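Long-range contacts in DNA repair and recombination protein RadB (PDB 2CVH), which probably takes part in DNA repair and homologous recombination, binding DNA without promoting strand exchange and hydrolysing ATP only very weakly: residues A[107-112]-A[147-152]; A[20-25]-A[140-145]; A[47-52]-A[81-86]. One frame throughout, in Å; residues are numbered along the deposited sequence.

Overall arrangement
All three contacts reach one sheet of the RecA-like core. Contact 1 joins two central parallel strands, contact 3 pairs strand 47-52 with the edge strand 80-83, and contact 2 sets the run into strand 22-26 against helix 128-145. Contacts 1 and 2, centres about 7 Å apart, join where Ile-147 O meets Gly-20 N (2.9 Å, probably a hydrogen bond). Contacts 1 and 3, centres about 10 Å apart, join where Asp-112 N meets Val-51 O (2.7 Å, probably another). Contacts 2 and 3, about 16 Å between centres and 7 Å between nearest atoms, do not touch. Ile-152 (contact 1) and Tyr-50 (contact 3) lie beside the predicted ATP-binding P-loop; contact 2 is remote from it.

Contact 1 (A[107-112]-A[147-152])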
# COMPACT_ATOMS: atom_id res chain seq x y z
N ALA A 107 -4.90 -10.31 8.08
CA ALA A 107 -5.99 -9.61 7.39
C ALA A 107 -5.45 -8.81 6.22
O ALA A 107 -6.18 -8.57 5.25
CB ALA A 107 -6.73 -8.68 8.33
N LEU A 108 -4.15 -8.56 6.21
CA LEU A 108 -3.54 -7.72 5.19
C LEU A 108 -2.04 -7.90 5.08
O LEU A 108 -1.37 -8.23 6.05
CB LEU A 108 -3.80 -6.25 5.60
CG LEU A 108 -3.38 -5.04 4.74
CD1 LEU A 108 -4.32 -4.98 3.53
CD2 LEU A 108 -3.47 -3.74 5.57
N VAL A 109 -1.52 -7.62 3.88
CA VAL A 109 -0.09 -7.66 3.60
C VAL A 109 0.19 -6.26 3.03
O VAL A 109 -0.63 -5.73 2.28
CB VAL A 109 0.30 -8.74 2.52
CG1 VAL A 109 1.80 -8.69 2.22
CG2 VAL A 109 -0.08 -10.15 2.98
N VAL A 110 1.32 -5.67 3.39
CA VAL A 110 1.70 -4.35 2.89
C VAL A 110 3.15 -4.46 2.52
O VAL A 110 3.95 -5.00 3.29
CB VAL A 110 1.57 -3.22 3.98
CG1 VAL A 110 2.03 -1.90 3.38
CG2 VAL A 110 0.13 -3.13 4.52
N VAL A 111 3.49 -4.04 1.31
CA VAL A 111 4.89 -4.05 0.90
C VAL A 111 5.22 -2.59 0.67
O VAL A 111 4.42 -1.85 0.10
CB VAL A 111 5.14 -4.90 -0.37
CG1 VAL A 111 6.64 -4.94 -0.67
CG2 VAL A 111 4.61 -6.33 -0.17
N ASP A 112 6.38 -2.15 1.15
CA ASP A 112 6.76 -0.75 1.03
C ASP A 112 8.25 -0.67 0.84
O ASP A 112 8.99 -0.59 1.81
CB ASP A 112 6.33 -0.03 2.32
CG ASP A 112 6.56 1.48 2.29
OD1 ASP A 112 7.23 2.00 1.37
OD2 ASP A 112 6.06 2.14 3.21
N ILE A 147 -7.05 -12.09 0.84
CA ILE A 147 -6.86 -10.87 1.62
C ILE A 147 -6.19 -9.89 0.66
O ILE A 147 -5.68 -10.30 -0.39
CB ILE A 147 -5.96 -11.06 2.87
CG1 ILE A 147 -4.63 -11.68 2.48
CG2 ILE A 147 -6.71 -11.83 3.96
CD1 ILE A 147 -3.61 -11.69 3.63
N PRO A 148 -6.23 -8.59 0.99
CA PRO A 148 -5.61 -7.60 0.13
C PRO A 148 -4.12 -7.52 0.31
O PRO A 148 -3.59 -7.88 1.37
CB PRO A 148 -6.26 -6.29 0.59
CG PRO A 148 -7.55 -6.72 1.27
CD PRO A 148 -7.08 -7.94 2.01
N VAL A 149 -3.44 -7.15 -0.77
CA VAL A 149 -2.01 -6.91 -0.74
C VAL A 149 -1.85 -5.48 -1.27
O VAL A 149 -2.17 -5.21 -2.43
CB VAL A 149 -1.21 -7.87 -1.63
CG1 VAL A 149 0.25 -7.49 -1.59
CG2 VAL A 149 -1.35 -9.30 -1.13
N ILE A 150 -1.45 -4.57 -0.40
CA ILE A 150 -1.22 -3.18 -0.76
C ILE A 150 0.23 -3.05 -1.14
O ILE A 150 1.13 -3.48 -0.40
CB ILE A 150 -1.53 -2.21 0.40
CG1 ILE A 150 -3.03 -2.22 0.71
CG2 ILE A 150 -1.05 -0.78 0.03
CD1 ILE A 150 -3.40 -1.60 2.07
N VAL A 151 0.46 -2.50 -2.32
CA VAL A 151 1.80 -2.29 -2.83
C VAL A 151 2.01 -0.76 -2.89
O VAL A 151 1.37 -0.05 -3.65
CB VAL A 151 1.95 -2.92 -4.24
CG1 VAL A 151 3.27 -2.54 -4.83
CG2 VAL A 151 1.85 -4.43 -4.16
N ILE A 152 2.86 -0.26 -2.01
CA ILE A 152 3.13 1.15 -1.94
C ILE A 152 4.36 1.49 -2.77
O ILE A 152 5.33 0.76 -2.77
CB ILE A 152 3.29 1.58 -0.47
CG1 ILE A 152 1.92 1.60 0.20
CG2 ILE A 152 4.01 2.92 -0.34
CD1 ILE A 152 1.99 1.73 1.73
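Leu-108 CD1 lies 3.8 Å from Ile-150 CD1, and the same methyl rests on Pro-148 CB, with the leucine crossing the proline at about a right angle. Farther along this face Val-110 CG1 meets Ile-152 CD1 at 4.0 Å. On the other face Val-109 CB packs against Val-149 CG2, while Ile-147 CD1 reaches Val-109 CG2 at 3.9 Å. Ile-147 carries CG1 between its backbone N and carbonyl carbon (chi1 54°), which swings CD1 to the valine and leaves CB and CG2 against Ala-107 O. With an alanine here, a gap would probably open where the CD1 methyl met Val-109 CG2. The two strands run parallel, 13° apart, as neighbours in a beta-alpha-beta crossover through helix 128-145, part of the RecA-like ATPase core. Val-111 N to Ile-150 O (3.0 Å) and Ile-152 N to Val-111 O (3.1 Å) are nearly straight bonds; Val-109 N to Pro-148 O is longer, at 3.3 Å. At the polar edge Asp-112, probably the Walker B aspartate, sets OD1 3.8 Å from Ile-152 CG2 and gives OD2 to a weak bond with Tyr-50 OH; Ile-152 also touches Lys-33 of the predicted ATP site.

Contact 2 (A[20-25]-A[140-145]); sequences GVLTQV and WIARKH
Arg-143 meets Gly-20 by way of a twice-bent chain: CG stands anti to the carbonyl carbon (chi1 -56°) and the bend at chi2 lays CD 3.7 Å from Gly-20 O; the further bend at chi3 turns the guanidinium, leaving NH1 3.8 Å from Gly-20 O. Gly-20 has a positive phi of 77°, which by itself favours glycine, and its CA and carbonyl oxygen both face the helix. The helix is 128-145, the crossover connection between strands 106-112 and 149-153 of the RecA-like alpha/beta fold; it packs here, near its C-terminal end, on the loop that leads into strand 22-26. That strand in turn runs on to the predicted P-loop, well away from this contact. The guanidinium group is obliquely placed to the glycine carbonyl and makes no hydrogen bond with it, and Arg-143 is exposed.

Beside it Gly-20 CA approaches Ala-142 O at 3.4 Å in a CA-H...O contact, with an angle of 149° at the hydrogen. The methyl of Ala-142 points toward the loop and its CB sits 3.9 Å from Gly-20 CA. Leu-22 bends its end back toward the helix, bringing CD2 to 4.4 Å from Ala-142 CB, a loose apolar touch. Val-149 of the neighbouring strand packs against both Leu-22 and Ala-142, tying the loop, the helix and the sheet together, and Gly-20 is also paired with Ile-147 through the backbone. One residue before Ala-142, Ile-141 O takes two bonds from the residue one turn on: His-145 N and His-145 ND1, each 3.2 Å from Ile-141 O, reach it from opposite faces of its carbonyl plane.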
# COMPACT_ATOMS: atom_id res chain seq x y z
N GLY A 20 -7.73 -10.60 -2.36
CA GLY A 20 -7.32 -11.40 -3.49
C GLY A 20 -6.79 -10.64 -4.67
O GLY A 20 -6.70 -11.22 -5.76
N VAL A 21 -6.49 -9.36 -4.49
CA VAL A 21 -5.93 -8.55 -5.58
C VAL A 21 -4.85 -7.62 -5.04
O VAL A 21 -4.72 -7.44 -3.82
CB VAL A 21 -7.01 -7.71 -6.34
CG1 VAL A 21 -8.09 -8.63 -6.94
CG2 VAL A 21 -7.63 -6.68 -5.45
N LEU A 22 -3.99 -7.15 -5.94
CA LEU A 22 -2.94 -6.23 -5.57
C LEU A 22 -3.43 -4.83 -5.90
O LEU A 22 -3.85 -4.56 -7.03
CB LEU A 22 -1.65 -6.48 -6.33
CG LEU A 22 -0.89 -7.81 -6.22
CD1 LEU A 22 0.58 -7.53 -6.46
CD2 LEU A 22 -1.06 -8.46 -4.88
N THR A 23 -3.51 -3.98 -4.88
CA THR A 23 -3.90 -2.60 -5.07
C THR A 23 -2.61 -1.81 -4.91
O THR A 23 -1.89 -1.99 -3.92
CB THR A 23 -4.92 -2.12 -4.03
OG1 THR A 23 -6.13 -2.88 -4.13
CG2 THR A 23 -5.26 -0.62 -4.27
N GLN A 24 -2.22 -1.06 -5.93
CA GLN A 24 -1.04 -0.21 -5.82
C GLN A 24 -1.55 1.11 -5.26
O GLN A 24 -2.66 1.57 -5.58
CB GLN A 24 -0.39 0.04 -7.18
CG GLN A 24 0.65 1.16 -7.15
CD GLN A 24 1.30 1.46 -8.48
OE1 GLN A 24 2.49 1.78 -8.54
NE2 GLN A 24 0.55 1.37 -9.55
N VAL A 25 -0.81 1.68 -4.32
CA VAL A 25 -1.16 2.98 -3.76
C VAL A 25 0.14 3.71 -3.92
O VAL A 25 1.13 3.31 -3.36
CB VAL A 25 -1.57 2.95 -2.27
CG1 VAL A 25 -1.88 4.38 -1.79
CG2 VAL A 25 -2.81 2.10 -2.09
N TRP A 140 -0.27 -14.52 -5.56
CA TRP A 140 -0.45 -15.90 -5.09
C TRP A 140 -0.86 -15.85 -3.61
O TRP A 140 -1.85 -16.48 -3.20
CB TRP A 140 0.90 -16.61 -5.23
CG TRP A 140 0.89 -18.10 -5.30
CD1 TRP A 140 -0.20 -18.93 -5.32
CD2 TRP A 140 2.04 -18.95 -5.38
NE1 TRP A 140 0.21 -20.25 -5.41
CE2 TRP A 140 1.58 -20.29 -5.45
CE3 TRP A 140 3.43 -18.71 -5.41
CZ2 TRP A 140 2.46 -21.38 -5.54
CZ3 TRP A 140 4.30 -19.79 -5.49
CH2 TRP A 140 3.80 -21.11 -5.56
N ILE A 141 -0.11 -15.10 -2.80
CA ILE A 141 -0.43 -14.98 -1.38
C ILE A 141 -1.84 -14.40 -1.20
O ILE A 141 -2.65 -14.94 -0.43
CB ILE A 141 0.61 -14.08 -0.59
CG1 ILE A 141 1.97 -14.78 -0.51
CG2 ILE A 141 0.10 -13.75 0.82
CD1 ILE A 141 3.11 -13.87 -0.09
N ALA A 142 -2.15 -13.34 -1.95
CA ALA A 142 -3.45 -12.69 -1.85
C ALA A 142 -4.58 -13.65 -2.21
O ALA A 142 -5.64 -13.66 -1.59
CB ALA A 142 -3.49 -11.47 -2.75
N ARG A 143 -4.35 -14.49 -3.20
CA ARG A 143 -5.38 -15.43 -3.62
C ARG A 143 -5.54 -16.63 -2.69
O ARG A 143 -6.67 -17.08 -2.45
CB ARG A 143 -5.10 -15.91 -5.03
CG ARG A 143 -5.00 -14.77 -5.95
CD ARG A 143 -6.16 -14.73 -6.86
NE ARG A 143 -5.67 -14.96 -8.20
CZ ARG A 143 -5.95 -14.19 -9.23
NH1 ARG A 143 -6.73 -13.12 -9.06
NH2 ARG A 143 -5.43 -14.48 -10.42
N LYS A 144 -4.44 -17.15 -2.18
CA LYS A 144 -4.56 -18.29 -1.29
C LYS A 144 -5.29 -17.93 0.01
O LYS A 144 -6.06 -18.74 0.54
CB LYS A 144 -3.18 -18.88 -0.98
CG LYS A 144 -2.43 -19.39 -2.21
CD LYS A 144 -3.32 -20.20 -3.16
CE LYS A 144 -3.72 -19.36 -4.39
NZ LYS A 144 -4.89 -19.90 -5.15
N HIS A 145 -5.11 -16.70 0.49
CA HIS A 145 -5.75 -16.28 1.74
C HIS A 145 -6.91 -15.32 1.57
O HIS A 145 -7.58 -14.95 2.53
CB HIS A 145 -4.70 -15.65 2.65
CG HIS A 145 -3.56 -16.56 2.94
ND1 HIS A 145 -2.34 -16.45 2.32
CD2 HIS A 145 -3.47 -17.66 3.73
CE1 HIS A 145 -1.55 -17.44 2.70
NE2 HIS A 145 -2.22 -18.19 3.56

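Contact 3 (A[47-52]-A[81-86]); sequences KVAYVD and ILFTPS
Phe-83 starts its contact at CB, 3.9 Å from Tyr-50 O. Strand 80-83 is an outermost strand of the RecA-like sheet within this chain, running parallel to strand 47-52, and the ring lies on the face that also carries Ala-49 and Val-51. With CG anti to the carbonyl carbon (chi1 -60°), the ring is turned back along strand 47-52. Its CD1 comes 3.6 Å from Tyr-50 O, which lies at the ring edge in the ring plane, and the same atom is 4.3 Å from Val-51 CG2. One atom farther out, CE1 meets the methyl of Ala-49, with CB at 4.2 Å. Val-94 and Leu-98 of helix 90-101 also touch the phenylalanine on this face.

Tyr-50 O is thus met by the ring edge, by the CA-H of Leu-82 and by the N-H of Phe-83, whose bond is bent (136° at the hydrogen). The bond from Tyr-50 N to Ile-81 O is straighter, at 171°; Ile-81 N to Val-48 O and Asp-52 N to Phe-83 O complete the ladder. On the reverse face Leu-82 CD2 touches Tyr-50 CB at 3.8 Å, and the rest of the tyrosine leads away to touch Thr-34 of the predicted ATP site and to stack edge-to-face with Phe-57. The carboxylate of Asp-52 is held by the backbone N-H groups of Gly-56 and Phe-57.

Beyond the end of strand 80-83, the side chains of Pro-85 and Val-51 cross at about a right angle, with Val-51 CG1 3.8 Å from Pro-85 CG. A water bridges the ends: it donates to Asp-52 O at 2.6 Å and lies 2.8 Å from OG of the poorly ordered Ser-86.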
# COMPACT_ATOMS: atom_id res chain seq x y z
N LYS A 47 -3.65 -9.77 12.08
CA LYS A 47 -2.26 -9.53 11.75
C LYS A 47 -2.06 -8.87 10.39
O LYS A 47 -2.88 -9.02 9.47
CB LYS A 47 -1.45 -10.83 11.85
CG LYS A 47 -1.36 -11.39 13.26
CD LYS A 47 -0.84 -12.83 13.23
CE LYS A 47 -0.41 -13.34 14.61
NZ LYS A 47 0.82 -14.20 14.50
N VAL A 48 -0.97 -8.14 10.27
CA VAL A 48 -0.63 -7.44 9.06
C VAL A 48 0.82 -7.75 8.82
O VAL A 48 1.65 -7.49 9.70
CB VAL A 48 -0.73 -5.92 9.25
CG1 VAL A 48 -0.24 -5.18 8.00
CG2 VAL A 48 -2.13 -5.53 9.57
N ALA A 49 1.13 -8.32 7.66
CA ALA A 49 2.51 -8.62 7.29
C ALA A 49 2.94 -7.32 6.64
O ALA A 49 2.34 -6.89 5.66
CB ALA A 49 2.59 -9.77 6.28
N TYR A 50 3.98 -6.68 7.17
CA TYR A 50 4.40 -5.41 6.64
C TYR A 50 5.86 -5.48 6.24
O TYR A 50 6.75 -5.58 7.07
CB TYR A 50 4.13 -4.33 7.70
CG TYR A 50 4.05 -2.91 7.17
CD1 TYR A 50 5.18 -2.29 6.60
CD2 TYR A 50 2.86 -2.17 7.26
CE1 TYR A 50 5.13 -0.97 6.11
CE2 TYR A 50 2.80 -0.85 6.78
CZ TYR A 50 3.94 -0.26 6.20
OH TYR A 50 3.88 1.02 5.69
N VAL A 51 6.11 -5.51 4.94
CA VAL A 51 7.46 -5.57 4.40
C VAL A 51 7.89 -4.13 4.20
O VAL A 51 7.44 -3.45 3.27
CB VAL A 51 7.51 -6.35 3.07
CG1 VAL A 51 8.93 -6.41 2.56
CG2 VAL A 51 6.95 -7.77 3.29
N ASP A 52 8.70 -3.64 5.13
CA ASP A 52 9.14 -2.27 5.10
C ASP A 52 10.56 -2.12 4.66
O ASP A 52 11.48 -2.12 5.47
CB ASP A 52 8.96 -1.63 6.47
CG ASP A 52 9.07 -0.11 6.42
OD1 ASP A 52 9.05 0.49 5.32
OD2 ASP A 52 9.16 0.49 7.50
N ILE A 81 3.33 -7.44 11.94
CA ILE A 81 4.46 -8.34 11.76
C ILE A 81 5.40 -7.68 10.74
O ILE A 81 5.15 -7.72 9.53
CB ILE A 81 3.98 -9.69 11.23
CG1 ILE A 81 2.82 -10.21 12.08
CG2 ILE A 81 5.14 -10.67 11.19
CD1 ILE A 81 3.04 -10.13 13.57
N LEU A 82 6.51 -7.12 11.22
CA LEU A 82 7.43 -6.40 10.37
C LEU A 82 8.55 -7.17 9.76
O LEU A 82 9.08 -8.10 10.36
CB LEU A 82 8.02 -5.22 11.12
CG LEU A 82 7.04 -4.20 11.72
CD1 LEU A 82 7.77 -3.30 12.74
CD2 LEU A 82 6.42 -3.36 10.62
N PHE A 83 8.98 -6.71 8.60
CA PHE A 83 10.09 -7.30 7.85
C PHE A 83 10.88 -6.13 7.33
O PHE A 83 10.32 -5.24 6.69
CB PHE A 83 9.59 -8.16 6.67
CG PHE A 83 8.70 -9.30 7.09
CD1 PHE A 83 7.35 -9.09 7.31
CD2 PHE A 83 9.23 -10.57 7.27
CE1 PHE A 83 6.52 -10.13 7.71
CE2 PHE A 83 8.41 -11.62 7.67
CZ PHE A 83 7.05 -11.40 7.89
N THR A 84 12.18 -6.13 7.56
CA THR A 84 13.00 -5.01 7.15
C THR A 84 14.10 -5.38 6.16
O THR A 84 15.28 -5.17 6.44
CB THR A 84 13.61 -4.34 8.40
OG1 THR A 84 14.10 -5.37 9.28
CG2 THR A 84 12.57 -3.52 9.16
N PRO A 85 13.73 -5.88 4.97
CA PRO A 85 14.71 -6.27 3.96
C PRO A 85 15.60 -5.10 3.59
O PRO A 85 16.72 -5.27 3.09
CB PRO A 85 13.83 -6.71 2.79
CG PRO A 85 12.64 -5.81 2.93
CD PRO A 85 12.37 -5.92 4.40
N SER A 86 15.05 -3.91 3.80
CA SER A 86 15.67 -2.60 3.57
C SER A 86 16.71 -2.42 2.45
O SER A 86 16.51 -1.60 1.55
CB SER A 86 16.15 -2.03 4.91
OG SER A 86 15.09 -2.04 5.87
O HOH W 1 12.99 -0.27 6.45